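Local coordinates for DNA repair protein RecN (Deinococcus radiodurans, PDB 4ABX) that may take part in the recombinational repair of damaged DNA as an SMC-like ATP-binding protein, of which this chain is the coiled-coil domain, at residues Lys84-Glu87 against Thr88-Gln91; Ala118-Pro121 against Glu122-Asp125. All coordinates share one frame; numbering follows the deposited sequence.

Interaction 1 of 2, residues Lys84-Glu87 against Thr88-Gln91; sequences KYDE and TVMQ
Asp86 is the N-cap of helix 87-115, and its carboxylate takes the amide of Val89. The capping bond runs from Val89 N to Asp86 OD2, at 2.7 Å. It is nearly straight, with an N-H...O angle of 162°. The amide reaches OD2 on its anti side and lies a little out of the carboxylate plane. Asp86 can do this because its CG stands anti to the backbone N (chi1 -175°), which swings the carboxylate back over the first turn. Thr88 N lies 3.1 Å from Asp86 OD2.

The other carboxylate oxygen works through water. Water 1 donates to Asp86 OD1 and is also hydrogen-bonded to Thr88 OG1, 2.9 Å away. The two Asp86 oxygens therefore have different tasks, one on the backbone and one on the water. Both bonds limit rotation of the carboxylate. With an alanine here, Val89 N would probably lose its capping acceptor, and the water bridge to Thr88 OG1 would lose one end.

Backbone bonds carry the helix on from here. Met90 N donates to Asp86 O at 2.9 Å, and Gln91 N donates to Glu87 O at the same length. Asp86 thus accepts through both its side chain and its carbonyl.

Van der Waals contacts set carbon on the cap's oxygens. Val89 CG2 packs on the capping oxygen, Asp86 OD2, 3.4 Å away, and Met90 CB rests against Asp86 O. Apolar contact is slight, with Asp86 CB 4.1 Å from Val89 CG2. The Glu87 side chain runs off extended beyond CG.

Farther along the helix, Gln91 NE2 is hydrogen-bonded to Glu95 OE2. Ile50 of the second subunit meets Asp86 and Val89, and its Val113 meets Thr88. The cap lies where the loop after helix 68-83 leads into helix 87-115, far from the centre of the chain.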
loop_
_atom_site.group_PDB
_atom_site.type_symbol
_atom_site.label_atom_id
_atom_site.label_comp_id
_atom_site.label_asym_id
_atom_site.label_seq_id
_atom_site.Cartn_x
_atom_site.Cartn_y
_atom_site.Cartn_z
ATOM N N LYS A 84 -10.287 -20.511 3.278
ATOM C CA LYS A 84 -10.945 -21.577 4.027
ATOM C C LYS A 84 -11.476 -22.676 3.112
ATOM O O LYS A 84 -11.608 -23.832 3.527
ATOM C CB LYS A 84 -12.122 -21.015 4.840
ATOM C CG LYS A 84 -11.733 -20.074 5.963
ATOM C CD LYS A 84 -12.961 -19.625 6.740
ATOM C CE LYS A 84 -12.567 -18.832 7.976
ATOM N NZ LYS A 84 -13.747 -18.190 8.625
ATOM N N TYR A 85 -11.801 -22.310 1.876
ATOM C CA TYR A 85 -12.541 -23.204 0.985
ATOM C C TYR A 85 -11.800 -23.476 -0.314
ATOM O O TYR A 85 -12.172 -24.369 -1.067
ATOM C CB TYR A 85 -13.932 -22.623 0.679
ATOM C CG TYR A 85 -14.633 -22.113 1.914
ATOM C CD1 TYR A 85 -15.075 -22.995 2.893
ATOM C CD2 TYR A 85 -14.824 -20.750 2.121
ATOM C CE1 TYR A 85 -15.698 -22.544 4.031
ATOM C CE2 TYR A 85 -15.449 -20.286 3.264
ATOM C CZ TYR A 85 -15.879 -21.192 4.219
ATOM O OH TYR A 85 -16.500 -20.754 5.361
ATOM N N ASP A 86 -10.746 -22.716 -0.586
ATOM C CA ASP A 86 -10.064 -22.880 -1.861
ATOM C C ASP A 86 -8.554 -23.046 -1.728
ATOM O O ASP A 86 -7.865 -22.180 -1.186
ATOM C CB ASP A 86 -10.419 -21.739 -2.815
ATOM C CG ASP A 86 -9.821 -21.936 -4.191
ATOM O OD1 ASP A 86 -10.379 -22.727 -4.976
ATOM O OD2 ASP A 86 -8.782 -21.314 -4.480
ATOM N N GLU A 87 -8.050 -24.170 -2.229
ATOM C CA GLU A 87 -6.629 -24.496 -2.129
ATOM C C GLU A 87 -5.761 -23.452 -2.825
ATOM O O GLU A 87 -4.710 -23.064 -2.311
ATOM C CB GLU A 87 -6.359 -25.892 -2.700
ATOM C CG GLU A 87 -5.089 -26.548 -2.169
ATOM C CD GLU A 87 -5.158 -28.072 -2.204
ATOM O OE1 GLU A 87 -5.357 -28.635 -3.303
ATOM O OE2 GLU A 87 -5.021 -28.706 -1.129
ATOM N N THR A 88 -6.210 -22.993 -3.989
ATOM C CA THR A 88 -5.469 -21.998 -4.758
ATOM C C THR A 88 -5.389 -20.644 -4.041
ATOM O O THR A 88 -4.316 -20.042 -3.965
ATOM C CB THR A 88 -6.053 -21.819 -6.176
ATOM O OG1 THR A 88 -5.910 -23.046 -6.903
ATOM C CG2 THR A 88 -5.319 -20.712 -6.928
ATOM N N VAL A 89 -6.516 -20.163 -3.526
ATOM C CA VAL A 89 -6.507 -18.940 -2.723
ATOM C C VAL A 89 -5.617 -19.113 -1.485
ATOM O O VAL A 89 -4.816 -18.238 -1.163
ATOM C CB VAL A 89 -7.929 -18.495 -2.313
ATOM C CG1 VAL A 89 -7.879 -17.360 -1.298
ATOM C CG2 VAL A 89 -8.724 -18.062 -3.541
ATOM N N MET A 90 -5.745 -20.248 -0.804
ATOM C CA MET A 90 -4.916 -20.510 0.368
ATOM C C MET A 90 -3.429 -20.414 0.013
ATOM O O MET A 90 -2.644 -19.789 0.734
ATOM C CB MET A 90 -5.235 -21.872 0.988
ATOM C CG MET A 90 -4.202 -22.320 2.026
ATOM S SD MET A 90 -4.651 -23.806 2.953
ATOM C CE MET A 90 -6.122 -23.231 3.817
ATOM N N GLN A 91 -3.047 -21.015 -1.108
ATOM C CA GLN A 91 -1.652 -20.972 -1.546
ATOM C C GLN A 91 -1.165 -19.547 -1.832
ATOM O O GLN A 91 -0.094 -19.149 -1.374
ATOM C CB GLN A 91 -1.431 -21.856 -2.774
ATOM C CG GLN A 91 0.004 -21.845 -3.275
ATOM C CD GLN A 91 0.292 -22.971 -4.247
ATOM O OE1 GLN A 91 -0.385 -24.002 -4.240
ATOM N NE2 GLN A 91 1.302 -22.781 -5.092
HETATM O O HOH W 1 -8.460 -24.191 -6.186
#

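Interaction 2 of 2, residues Ala118-Pro121 against Glu122-Asp125; sequences AADP and EALD
Asp120 closes over the first turn of helix 121-141 and meets Glu122 and Ala123. Its OD1 accepts from Ala123 N at 3.2 Å, with an N-H...O angle of 158°. This amide comes from above the carboxylate plane. Glu122 N also donates to OD1, but that bond is weak and strongly bent, with an angle of 121°. One oxygen thus serves two backbone amides unequally. The Ala123 methyl sits over the same face of the carboxylate that Ala123 N approaches, with Ala123 CB 3.4 Å from Asp120 OD2. Asp120 CG is also close, 3.5 Å from Ala123 CB.

The main chain continues the turn. Leu124 N donates to Asp120 O at 3.0 Å. Asp125 N donates to Pro121 O at 3.1 Å.

The Asp120 torsions set the cap. CG lies anti to the backbone N (chi1 -169°), which brings the carboxylate round toward the turn. Pro121 is the first residue of the helix. Its ring takes the place of an amide hydrogen where the helix needs no donor, so the proline costs no helical hydrogen bond. Ahead of the cap, Ala119 N is hydrogen-bonded to Ser117 OG. Helix 33-63 packs nearby: Leu44 touches both Asp120 and Ala123, and Leu41 touches Leu124.

Asp followed by Pro here gives an N-cap and a first-turn residue in sequence. The Glu122 carboxylate adds a like charge near Asp120, but its chain leads away and has a long, weak ion pair with Arg126. The cap's chemistry is that of a charged acceptor at a helix start. OD1 takes the Ala123 amide, and the Glu122 amide weakly, and the carboxylate's charge would probably be stabilised by the positive end of the helix dipole.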
loop_
_atom_site.group_PDB
_atom_site.type_symbol
_atom_site.label_atom_id
_atom_site.label_comp_id
_atom_site.label_asym_id
_atom_site.label_seq_id
_atom_site.Cartn_x
_atom_site.Cartn_y
_atom_site.Cartn_z
ATOM N N ALA A 118 27.184 7.321 8.265
ATOM C CA ALA A 118 28.297 8.186 8.634
ATOM C C ALA A 118 28.070 9.599 8.108
ATOM O O ALA A 118 28.995 10.412 8.063
ATOM C CB ALA A 118 29.604 7.625 8.095
ATOM N N ALA A 119 26.839 9.886 7.696
ATOM C CA ALA A 119 26.495 11.227 7.236
ATOM C C ALA A 119 26.801 12.219 8.346
ATOM O O ALA A 119 26.593 11.924 9.525
ATOM C CB ALA A 119 25.022 11.306 6.835
ATOM N N ASP A 120 27.304 13.387 7.964
ATOM C CA ASP A 120 27.680 14.413 8.924
ATOM C C ASP A 120 27.144 15.760 8.464
ATOM O O ASP A 120 27.828 16.499 7.758
ATOM C CB ASP A 120 29.202 14.470 9.058
ATOM C CG ASP A 120 29.656 15.326 10.224
ATOM O OD1 ASP A 120 28.824 16.073 10.783
ATOM O OD2 ASP A 120 30.849 15.251 10.574
ATOM N N PRO A 121 25.903 16.077 8.848
ATOM C CA PRO A 121 25.255 17.332 8.462
ATOM C C PRO A 121 26.061 18.549 8.902
ATOM O O PRO A 121 26.044 19.569 8.212
ATOM C CB PRO A 121 23.923 17.281 9.213
ATOM C CG PRO A 121 23.658 15.830 9.398
ATOM C CD PRO A 121 25.004 15.209 9.626
ATOM N N GLU A 122 26.758 18.432 10.031
ATOM C CA GLU A 122 27.572 19.524 10.558
ATOM C C GLU A 122 28.765 19.823 9.660
ATOM O O GLU A 122 29.078 20.982 9.386
ATOM C CB GLU A 122 28.092 19.189 11.960
ATOM C CG GLU A 122 27.028 19.033 13.029
ATOM C CD GLU A 122 27.627 18.852 14.416
ATOM O OE1 GLU A 122 28.785 19.277 14.627
ATOM O OE2 GLU A 122 26.940 18.289 15.295
ATOM N N ALA A 123 29.449 18.770 9.226
ATOM C CA ALA A 123 30.625 18.939 8.386
ATOM C C ALA A 123 30.206 19.449 7.009
ATOM O O ALA A 123 30.821 20.365 6.459
ATOM C CB ALA A 123 31.399 17.630 8.277
ATOM N N LEU A 124 29.146 18.859 6.466
ATOM C CA LEU A 124 28.628 19.254 5.160
ATOM C C LEU A 124 28.321 20.751 5.087
ATOM O O LEU A 124 28.761 21.431 4.158
ATOM C CB LEU A 124 27.380 18.444 4.806
ATOM C CG LEU A 124 26.671 18.853 3.517
ATOM C CD1 LEU A 124 27.653 18.894 2.364
ATOM C CD2 LEU A 124 25.519 17.889 3.203
ATOM N N ASP A 125 27.568 21.259 6.060
ATOM C CA ASP A 125 27.229 22.682 6.098
ATOM C C ASP A 125 28.472 23.569 6.179
ATOM O O ASP A 125 28.498 24.665 5.626
ATOM C CB ASP A 125 26.284 22.997 7.262
ATOM C CG ASP A 125 24.825 22.735 6.920
ATOM O OD1 ASP A 125 24.499 22.619 5.718
ATOM O OD2 ASP A 125 24.001 22.653 7.857
#

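Overall arrangement
From the N terminus the chain runs through helices 6-27, 33-63 and 68-83 before it reaches interaction 1. There, the turn at 84-91 ends the loop after helix 68-83 and starts helix 87-115. That helix then leads to the loop holding 118-121. Interaction 2 ends that loop and starts helix 121-141. The two contacts are in series, so neither encloses nor crosses the other. Their centres are about 53 Å apart, and they do not touch. Each joins a loop to the helix after it. Interaction 1 meets the second subunit, whereas interaction 2 lies near the middle of the chain, against helix 33-63.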